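Local coordinates for probable enoyl-CoA hydratase/isomerase (Mycobacterium abscessus, PDB 3SWX), which probably hydrates or isomerises enoyl-CoA thioesters as an enzyme of the crotonase family, at residues V194-A197 with I198-Q202; Q137-N141 with R142-P146; A175-A178 with H179-I183; V212-T215 with L216-A219. All coordinates share one frame; numbering follows the deposited sequence.

Contact 1: residues V194-A197 with I198-Q202; sequences VDTA and IAIAQ
Val194 turns CG1 anti to its backbone N (chi1 -168°), while Ile198, one turn further on, carries CG1 beside its own N (chi1 -68°) and runs it back toward the preceding turn. The two side chains therefore lie alongside each other, pointing the same way, and Val194 CG1 meets Ile198 CD1 at 3.9 Å. Thr196 and Ile200 repeat the i to i+4 pairing on another flank, more loosely and at a slant, with Thr196 CG2 4.1 Å from Ile200 CD1. Both isoleucines also lay CG1 against the carbonyl of the earlier turn: Ile200 CG1 stands 3.4 Å from Thr196 O. Beneath them runs regular alpha-helical bonding, from Ile198 N to Val194 O (2.9 Å) through to Ala201 N and Ala197 O (2.9 Å). Thr196 OG1 is bonded to the carbonyl of Glu192. This is helix 193-205, laid across the main sheet of the crotonase fold: Ala197 and Ala201 sit on Val58, Ile198 on Val21 and Ile200 on Ile128. Apart from the backbone bonds, the contact is methyl against methyl, with isoleucine methylenes and methyls against carbonyl oxygens; its cohesion is probably dispersive, and no charged pair takes part.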
loop_
_atom_site.group_PDB
_atom_site.type_symbol
_atom_site.label_atom_id
_atom_site.label_comp_id
_atom_site.label_asym_id
_atom_site.label_seq_id
_atom_site.Cartn_x
_atom_site.Cartn_y
_atom_site.Cartn_z
ATOM N N VAL B 194 9.564 19.245 -15.414
ATOM C CA VAL B 194 10.551 18.553 -16.264
ATOM C C VAL B 194 11.973 18.716 -15.696
ATOM O O VAL B 194 12.676 17.737 -15.506
ATOM C CB VAL B 194 10.528 19.030 -17.726
ATOM C CG1 VAL B 194 11.360 18.067 -18.593
ATOM C CG2 VAL B 194 9.087 19.150 -18.261
ATOM N N ASP B 195 12.377 19.936 -15.367
ATOM C CA ASP B 195 13.707 20.135 -14.751
ATOM C C ASP B 195 13.877 19.430 -13.398
ATOM O O ASP B 195 14.969 18.970 -13.101
ATOM C CB ASP B 195 14.043 21.617 -14.590
ATOM C CG ASP B 195 14.214 22.327 -15.931
ATOM O OD1 ASP B 195 14.570 21.674 -16.939
ATOM O OD2 ASP B 195 13.976 23.535 -15.963
ATOM N N THR B 196 12.819 19.342 -12.589
ATOM C CA THR B 196 12.922 18.641 -11.316
ATOM C C THR B 196 13.105 17.157 -11.590
ATOM O O THR B 196 13.966 16.519 -10.965
ATOM C CB THR B 196 11.715 18.916 -10.382
ATOM O OG1 THR B 196 11.647 20.321 -10.116
ATOM C CG2 THR B 196 11.839 18.165 -9.041
ATOM N N ALA B 197 12.355 16.624 -12.553
ATOM C CA ALA B 197 12.474 15.208 -12.901
ATOM C C ALA B 197 13.868 14.854 -13.465
ATOM O O ALA B 197 14.417 13.814 -13.124
ATOM C CB ALA B 197 11.362 14.792 -13.886
ATOM N N ILE B 198 14.447 15.726 -14.290
ATOM C CA ILE B 198 15.802 15.492 -14.844
ATOM C C ILE B 198 16.847 15.573 -13.725
ATOM O O ILE B 198 17.781 14.778 -13.690
ATOM C CB ILE B 198 16.147 16.483 -15.975
ATOM C CG1 ILE B 198 15.282 16.237 -17.210
ATOM C CG2 ILE B 198 17.656 16.424 -16.382
ATOM C CD1 ILE B 198 15.225 17.449 -18.161
ATOM N N ALA B 199 16.705 16.515 -12.792
ATOM C CA ALA B 199 17.682 16.578 -11.701
ATOM C C ALA B 199 17.685 15.231 -10.942
ATOM O O ALA B 199 18.756 14.683 -10.621
ATOM C CB ALA B 199 17.414 17.774 -10.752
ATOM N N ILE B 200 16.493 14.684 -10.682
ATOM C CA ILE B 200 16.392 13.418 -9.956
ATOM C C ILE B 200 16.957 12.261 -10.777
ATOM O O ILE B 200 17.612 11.368 -10.240
ATOM C CB ILE B 200 14.935 13.097 -9.510
ATOM C CG1 ILE B 200 14.423 14.161 -8.527
ATOM C CG2 ILE B 200 14.898 11.715 -8.832
ATOM C CD1 ILE B 200 12.893 14.235 -8.406
ATOM N N ALA B 201 16.656 12.274 -12.068
ATOM C CA ALA B 201 17.212 11.322 -13.025
ATOM C C ALA B 201 18.746 11.356 -13.012
ATOM O O ALA B 201 19.385 10.319 -13.038
ATOM C CB ALA B 201 16.682 11.652 -14.441
ATOM N N GLN B 202 19.328 12.555 -12.946
ATOM C CA GLN B 202 20.784 12.684 -12.878
ATOM C C GLN B 202 21.336 12.101 -11.565
ATOM O O GLN B 202 22.420 11.510 -11.551
ATOM C CB GLN B 202 21.215 14.145 -13.042
ATOM C CG GLN B 202 20.944 14.745 -14.418
ATOM C CD GLN B 202 21.735 14.090 -15.557
ATOM O OE1 GLN B 202 22.645 13.284 -15.324
ATOM N NE2 GLN B 202 21.365 14.428 -16.807
#

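Contact 2: residues Q137-N141 with R142-P146; sequences QLEVN and RGIYP
Arg142 and Glu139 dominate this turn, and they meet through the backbone: Arg142 N donates to Glu139 O at 2.8 Å. Ile144 N reaches the same oxygen at 3.2 Å from the opposite face of the carbonyl plane, so one acceptor ties down two points of the returning chain. The Arg142 side chain, extended from CG to NE, slants over Leu138 and brings one guanidinium face onto CD1, which lies 3.8 Å from NH2. A water joins the arginine to its neighbour, accepting from Arg142 NE and donating to Asn141 OD1. The stretch is a loop with a short 3-10 turn around Val140, leading from strand 134-136 toward helix 150-158 of the crotonase fold; Gly143 has phi at 90°, where a CB would press on the carbonyl oxygen of Arg142. Glu139 bends at chi2 (91°), which folds its carboxylate back over Pro146, with CD 3.7 Å from Pro146 CA. Gln137 NE2 holds that carboxylate, meeting OE1 on its syn side at 3.0 Å and OE2 more weakly, while Gln137 CG touches Pro146 CG at 3.8 Å. Val140 CA adds a CA-H...O contact to Ile144 O. Another subunit packs along the loop from Val140 to Pro146; Tyr145 OH bonds to its Leu234 O and Asn141 ND2 to its Gln207 OE1.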
loop_
_atom_site.group_PDB
_atom_site.type_symbol
_atom_site.label_atom_id
_atom_site.label_comp_id
_atom_site.label_asym_id
_atom_site.label_seq_id
_atom_site.Cartn_x
_atom_site.Cartn_y
_atom_site.Cartn_z
ATOM N N GLN B 137 -9.896 10.016 -14.184
ATOM C CA GLN B 137 -10.030 8.683 -14.713
ATOM C C GLN B 137 -11.428 8.588 -15.353
ATOM O O GLN B 137 -12.383 8.033 -14.770
ATOM C CB GLN B 137 -9.819 7.665 -13.584
ATOM C CG GLN B 137 -9.420 6.273 -14.038
ATOM C CD GLN B 137 -7.944 6.143 -14.363
ATOM O OE1 GLN B 137 -7.102 6.085 -13.460
ATOM N NE2 GLN B 137 -7.623 6.071 -15.651
ATOM N N LEU B 138 -11.526 9.120 -16.574
ATOM C CA LEU B 138 -12.803 9.345 -17.236
ATOM C C LEU B 138 -13.467 8.121 -17.892
ATOM O O LEU B 138 -14.595 8.221 -18.394
ATOM C CB LEU B 138 -12.643 10.461 -18.293
ATOM C CG LEU B 138 -12.325 11.875 -17.786
ATOM C CD1 LEU B 138 -12.007 12.805 -18.965
ATOM C CD2 LEU B 138 -13.470 12.472 -16.945
ATOM N N GLU B 139 -12.782 6.980 -17.907
ATOM C CA GLU B 139 -13.223 5.835 -18.715
ATOM C C GLU B 139 -14.653 5.402 -18.410
ATOM O O GLU B 139 -15.462 5.263 -19.336
ATOM C CB GLU B 139 -12.249 4.647 -18.579
ATOM C CG GLU B 139 -10.833 4.883 -19.193
ATOM C CD GLU B 139 -9.804 5.465 -18.194
ATOM O OE1 GLU B 139 -10.200 6.109 -17.187
ATOM O OE2 GLU B 139 -8.580 5.283 -18.432
ATOM N N VAL B 140 -15.002 5.230 -17.137
ATOM C CA VAL B 140 -16.368 4.797 -16.812
ATOM C C VAL B 140 -17.428 5.845 -17.198
ATOM O O VAL B 140 -18.586 5.500 -17.420
ATOM C CB VAL B 140 -16.557 4.393 -15.329
ATOM C CG1 VAL B 140 -15.637 3.217 -14.978
ATOM C CG2 VAL B 140 -16.380 5.604 -14.400
ATOM N N ASN B 141 -17.023 7.106 -17.310
ATOM C CA ASN B 141 -17.906 8.153 -17.836
ATOM C C ASN B 141 -18.176 7.983 -19.336
ATOM O O ASN B 141 -19.107 8.568 -19.854
ATOM C CB ASN B 141 -17.322 9.545 -17.543
ATOM C CG ASN B 141 -18.273 10.692 -17.935
ATOM O OD1 ASN B 141 -18.016 11.423 -18.893
ATOM N ND2 ASN B 141 -19.349 10.853 -17.183
ATOM N N ARG B 142 -17.362 7.181 -20.026
ATOM C CA ARG B 142 -17.450 7.050 -21.468
ATOM C C ARG B 142 -17.918 5.654 -21.886
ATOM O O ARG B 142 -17.901 5.316 -23.064
ATOM C CB ARG B 142 -16.106 7.428 -22.093
ATOM C CG ARG B 142 -15.796 8.934 -21.926
ATOM C CD ARG B 142 -14.319 9.203 -21.935
ATOM N NE ARG B 142 -13.976 10.608 -22.194
ATOM C CZ ARG B 142 -12.739 11.031 -22.487
ATOM N NH1 ARG B 142 -11.723 10.171 -22.573
ATOM N NH2 ARG B 142 -12.508 12.323 -22.697
ATOM N N GLY B 143 -18.398 4.875 -20.918
ATOM C CA GLY B 143 -18.949 3.561 -21.189
ATOM C C GLY B 143 -17.953 2.413 -21.135
ATOM O O GLY B 143 -18.322 1.271 -21.394
ATOM N N ILE B 144 -16.694 2.697 -20.836
ATOM C CA ILE B 144 -15.684 1.654 -20.702
ATOM C C ILE B 144 -15.101 1.688 -19.286
ATOM O O ILE B 144 -15.815 1.998 -18.334
ATOM C CB ILE B 144 -14.621 1.748 -21.844
ATOM C CG1 ILE B 144 -13.919 3.115 -21.865
ATOM C CG2 ILE B 144 -15.304 1.481 -23.199
ATOM C CD1 ILE B 144 -12.552 3.144 -22.606
ATOM N N TYR B 145 -13.822 1.334 -19.128
ATOM C CA TYR B 145 -13.174 1.352 -17.818
ATOM C C TYR B 145 -11.667 1.525 -18.043
ATOM O O TYR B 145 -11.202 1.443 -19.197
ATOM C CB TYR B 145 -13.509 0.066 -17.029
ATOM C CG TYR B 145 -12.583 -1.092 -17.324
ATOM C CD1 TYR B 145 -12.466 -1.594 -18.623
ATOM C CD2 TYR B 145 -11.827 -1.692 -16.318
ATOM C CE1 TYR B 145 -11.605 -2.646 -18.919
ATOM C CE2 TYR B 145 -10.966 -2.771 -16.604
ATOM C CZ TYR B 145 -10.853 -3.229 -17.912
ATOM O OH TYR B 145 -10.019 -4.282 -18.234
ATOM N N PRO B 146 -10.905 1.777 -16.968
ATOM C CA PRO B 146 -9.452 1.898 -17.130
ATOM C C PRO B 146 -8.779 0.578 -17.499
ATOM O O PRO B 146 -8.786 -0.383 -16.719
ATOM C CB PRO B 146 -8.961 2.379 -15.745
ATOM C CG PRO B 146 -10.205 2.711 -14.962
ATOM C CD PRO B 146 -11.309 1.897 -15.559
HETATM O O HOH W 1 -15.682 12.355 -20.629
#

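Contact 3: residues A175-A178 with H179-I183; sequences AVEA and HRIGI
Arg180 grips Glu177 side-on in a salt bridge, with one nitrogen to each carboxylate oxygen. NE to OE1 is the straighter bond, 3.1 Å with 171° at the hydrogen; OE1 lies in the guanidinium plane, although NE meets it from above the carboxylate plane. NH2 reaches OE2 at 3.2 Å on the syn side. The two flat groups are turned 39° apart, so the grip is twisted rather than coplanar. Glu177 bends at chi2 and Arg180 at chi3 (62°), and these bends bring the two charged ends level with each other. Both ends have further partners: Trp166 NE1 donates to Glu177 OE2, and Asn162 OD1 takes a weak bond from Arg180 NH2. This network should fix the rotation of the carboxylate and favour its charged form.

Ile181 packs beneath the ion pair. Its CG2 lies over one face of the guanidinium and 3.5 Å from Glu177 OE2, while its CG1 rests 3.4 Å from Glu177 O, whose carbonyl also accepts from Ile181 N at 3.1 Å. Farther out, Ile181 and Ile183 both reach Phe154 of helix 150-158, and Ala178 and Ile183 touch Phe173. At the start of the helix Asp174 OD1 accepts from Glu177 N, as an N-cap does. At the other end Ile181 leaves helical angles and Gly182, at positive phi, turns the chain toward strand 186-188. Ile183 N returns to Ala178 O at 3.0 Å and Gly182 N to His179 O at 3.3 Å, both weakly: the 6→1 and 5→2 bonds of a Schellman motif.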
loop_
_atom_site.group_PDB
_atom_site.type_symbol
_atom_site.label_atom_id
_atom_site.label_comp_id
_atom_site.label_asym_id
_atom_site.label_seq_id
_atom_site.Cartn_x
_atom_site.Cartn_y
_atom_site.Cartn_z
ATOM N N ALA B 175 -3.380 18.128 -7.948
ATOM C CA ALA B 175 -2.019 17.710 -7.577
ATOM C C ALA B 175 -1.896 17.412 -6.085
ATOM O O ALA B 175 -1.246 16.430 -5.720
ATOM C CB ALA B 175 -0.977 18.764 -8.006
ATOM N N VAL B 176 -2.505 18.238 -5.231
ATOM C CA VAL B 176 -2.397 18.031 -3.774
ATOM C C VAL B 176 -2.958 16.642 -3.416
ATOM O O VAL B 176 -2.337 15.882 -2.688
ATOM C CB VAL B 176 -3.101 19.164 -2.948
ATOM C CG1 VAL B 176 -3.195 18.810 -1.460
ATOM C CG2 VAL B 176 -2.354 20.509 -3.114
ATOM N N GLU B 177 -4.128 16.313 -3.949
ATOM C CA GLU B 177 -4.734 15.027 -3.681
ATOM C C GLU B 177 -3.891 13.883 -4.279
ATOM O O GLU B 177 -3.676 12.875 -3.613
ATOM C CB GLU B 177 -6.175 15.023 -4.192
ATOM C CG GLU B 177 -6.907 13.684 -4.086
ATOM C CD GLU B 177 -7.197 13.223 -2.665
ATOM O OE1 GLU B 177 -6.993 13.987 -1.678
ATOM O OE2 GLU B 177 -7.648 12.056 -2.557
ATOM N N ALA B 178 -3.375 14.053 -5.499
ATOM C CA ALA B 178 -2.545 13.008 -6.137
ATOM C C ALA B 178 -1.270 12.694 -5.316
ATOM O O ALA B 178 -0.822 11.535 -5.228
ATOM C CB ALA B 178 -2.195 13.392 -7.592
ATOM N N HIS B 179 -0.738 13.732 -4.677
ATOM C CA HIS B 179 0.434 13.649 -3.834
ATOM C C HIS B 179 0.100 13.035 -2.474
ATOM O O HIS B 179 0.881 12.234 -1.939
ATOM C CB HIS B 179 1.000 15.056 -3.668
ATOM C CG HIS B 179 2.150 15.148 -2.728
ATOM N ND1 HIS B 179 3.358 14.535 -2.977
ATOM C CD2 HIS B 179 2.302 15.821 -1.564
ATOM C CE1 HIS B 179 4.200 14.817 -1.999
ATOM N NE2 HIS B 179 3.586 15.595 -1.131
ATOM N N ARG B 180 -1.063 13.400 -1.932
ATOM C CA ARG B 180 -1.536 12.849 -0.657
ATOM C C ARG B 180 -1.630 11.329 -0.740
ATOM O O ARG B 180 -1.155 10.619 0.152
ATOM C CB ARG B 180 -2.905 13.387 -0.263
ATOM C CG ARG B 180 -3.216 13.155 1.233
ATOM C CD ARG B 180 -4.614 13.653 1.607
ATOM N NE ARG B 180 -5.655 12.928 0.884
ATOM C CZ ARG B 180 -6.158 11.744 1.235
ATOM N NH1 ARG B 180 -5.730 11.124 2.326
ATOM N NH2 ARG B 180 -7.104 11.187 0.487
ATOM N N ILE B 181 -2.200 10.842 -1.837
ATOM C CA ILE B 181 -2.470 9.416 -1.956
ATOM C C ILE B 181 -1.365 8.617 -2.625
ATOM O O ILE B 181 -1.547 7.434 -2.875
ATOM C CB ILE B 181 -3.847 9.153 -2.588
ATOM C CG1 ILE B 181 -3.865 9.486 -4.084
ATOM C CG2 ILE B 181 -4.917 9.957 -1.803
ATOM C CD1 ILE B 181 -5.258 9.400 -4.713
ATOM N N GLY B 182 -0.229 9.251 -2.923
ATOM C CA GLY B 182 0.987 8.525 -3.292
ATOM C C GLY B 182 1.317 8.380 -4.768
ATOM O O GLY B 182 2.374 7.817 -5.101
ATOM N N ILE B 183 0.440 8.851 -5.655
ATOM C CA ILE B 183 0.709 8.797 -7.104
ATOM C C ILE B 183 1.810 9.784 -7.513
ATOM O O ILE B 183 2.609 9.508 -8.395
ATOM C CB ILE B 183 -0.515 9.232 -7.966
ATOM C CG1 ILE B 183 -1.692 8.305 -7.837
ATOM C CG2 ILE B 183 -0.148 9.257 -9.460
ATOM C CD1 ILE B 183 -2.893 8.850 -8.734
#

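Contact 4: residues V212-T215 with L216-A219; sequences VQAT and LRNA
From the middle of helix 209-225, Arg217 sets its CB against the previous turn, 3.4 Å from Gln213 O, the oxygen that also accepts from Arg217 N at 2.9 Å. CG stands anti to the backbone N (chi1 -174°), and the chain runs extended until chi3 bends it (60°), folding the guanidinium back along the helix. CZ then comes to lie above Ala214 CA at 4.0 Å, so that one face of the flat group covers the backbone of that residue. Of the two terminal nitrogens, NH2 sits 3.8 Å from Ala214 CB. NH1 points toward Gln213 and reaches it through a water, giving its hydrogen at 3.0 Å, while the same water donates to Gln213 OE1 at 2.6 Å. Thr237 of helix 227-242 packs against both Arg217 and Ala214. Elsewhere on the helix Leu216 and Val212 rest on Pro104, while Thr215 OG1 bonds to Gly211 O. Asn218 spans two chains, giving ND2 to Ala230 O and bonding through OD1 to Thr151 OG1 of a neighbouring subunit, which also packs Tyr145 on Ala214 and Pro146 on Thr215. The arginine thus rests one face on Ala214 CA and is joined to Gln213 by a water, with no carboxylate among its partners in this stretch; Arg217 is exposed, so its charge is probably eased by water, as the bridging molecule suggests.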
loop_
_atom_site.group_PDB
_atom_site.type_symbol
_atom_site.label_atom_id
_atom_site.label_comp_id
_atom_site.label_asym_id
_atom_site.label_seq_id
_atom_site.Cartn_x
_atom_site.Cartn_y
_atom_site.Cartn_z
ATOM N N VAL B 212 20.989 -0.158 -9.225
ATOM C CA VAL B 212 19.702 0.445 -9.579
ATOM C C VAL B 212 18.837 -0.641 -10.240
ATOM O O VAL B 212 17.680 -0.848 -9.882
ATOM C CB VAL B 212 19.911 1.709 -10.494
ATOM C CG1 VAL B 212 18.587 2.233 -11.074
ATOM C CG2 VAL B 212 20.657 2.830 -9.723
ATOM N N GLN B 213 19.437 -1.374 -11.168
ATOM C CA GLN B 213 18.727 -2.410 -11.913
ATOM C C GLN B 213 18.273 -3.529 -11.004
ATOM O O GLN B 213 17.125 -3.984 -11.108
ATOM C CB GLN B 213 19.588 -2.956 -13.037
ATOM C CG GLN B 213 19.740 -1.983 -14.204
ATOM C CD GLN B 213 20.688 -2.514 -15.247
ATOM O OE1 GLN B 213 20.815 -3.733 -15.411
ATOM N NE2 GLN B 213 21.343 -1.613 -15.977
ATOM N N ALA B 214 19.154 -3.937 -10.098
ATOM C CA ALA B 214 18.822 -4.971 -9.105
ATOM C C ALA B 214 17.664 -4.534 -8.190
ATOM O O ALA B 214 16.815 -5.325 -7.840
ATOM C CB ALA B 214 20.078 -5.363 -8.275
ATOM N N THR B 215 17.665 -3.273 -7.781
ATOM C CA THR B 215 16.577 -2.705 -6.979
ATOM C C THR B 215 15.199 -2.842 -7.683
ATOM O O THR B 215 14.211 -3.312 -7.088
ATOM C CB THR B 215 16.873 -1.216 -6.642
ATOM O OG1 THR B 215 18.133 -1.114 -5.948
ATOM C CG2 THR B 215 15.789 -0.643 -5.761
ATOM N N LEU B 216 15.151 -2.465 -8.955
ATOM C CA LEU B 216 13.946 -2.565 -9.751
ATOM C C LEU B 216 13.562 -4.025 -9.951
ATOM O O LEU B 216 12.414 -4.364 -9.784
ATOM C CB LEU B 216 14.124 -1.863 -11.115
ATOM C CG LEU B 216 14.107 -0.333 -11.093
ATOM C CD1 LEU B 216 14.444 0.239 -12.452
ATOM C CD2 LEU B 216 12.740 0.165 -10.648
ATOM N N ARG B 217 14.542 -4.874 -10.266
ATOM C CA ARG B 217 14.301 -6.287 -10.558
ATOM C C ARG B 217 13.732 -7.040 -9.353
ATOM O O ARG B 217 12.721 -7.738 -9.464
ATOM C CB ARG B 217 15.589 -6.967 -11.081
ATOM C CG ARG B 217 15.399 -8.428 -11.559
ATOM C CD ARG B 217 16.633 -8.989 -12.288
ATOM N NE ARG B 217 17.827 -8.993 -11.442
ATOM C CZ ARG B 217 18.872 -8.168 -11.553
ATOM N NH1 ARG B 217 18.932 -7.225 -12.491
ATOM N NH2 ARG B 217 19.872 -8.288 -10.690
ATOM N N ASN B 218 14.356 -6.893 -8.196
ATOM C CA ASN B 218 13.882 -7.612 -7.037
ATOM C C ASN B 218 12.515 -7.098 -6.575
ATOM O O ASN B 218 11.662 -7.892 -6.189
ATOM C CB ASN B 218 14.897 -7.546 -5.914
ATOM C CG ASN B 218 14.596 -8.526 -4.820
ATOM O OD1 ASN B 218 13.932 -8.191 -3.826
ATOM N ND2 ASN B 218 15.063 -9.770 -5.002
ATOM N N ALA B 219 12.328 -5.770 -6.608
ATOM C CA ALA B 219 11.051 -5.160 -6.274
ATOM C C ALA B 219 9.926 -5.702 -7.170
ATOM O O ALA B 219 8.846 -6.037 -6.670
ATOM C CB ALA B 219 11.132 -3.613 -6.384
HETATM O O HOH W 2 21.078 -5.969 -14.158
#

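Contacts 2 and 4 are largely buried, with other subunits packed on them, whereas contacts 1 and 3 are partly buried. Contacts 1 and 4 belong to successive helices, 193-205 and 209-225, with nearest atoms about 8 Å apart; contact 1 lies flat on the main sheet and is apolar. Contacts 2 and 3 sit earlier in the chain, about 7 Å apart at their nearest atoms, and both send side chains to helix 150-158. Contact 3 carries the direct salt bridge of the set; contacts 2 and 4 each use a water to reach an arginine instead. Contacts 2 and 4 lie on opposite sides of the chain's centre, yet contact 2 of one subunit packs on contact 4 of another in the trimer.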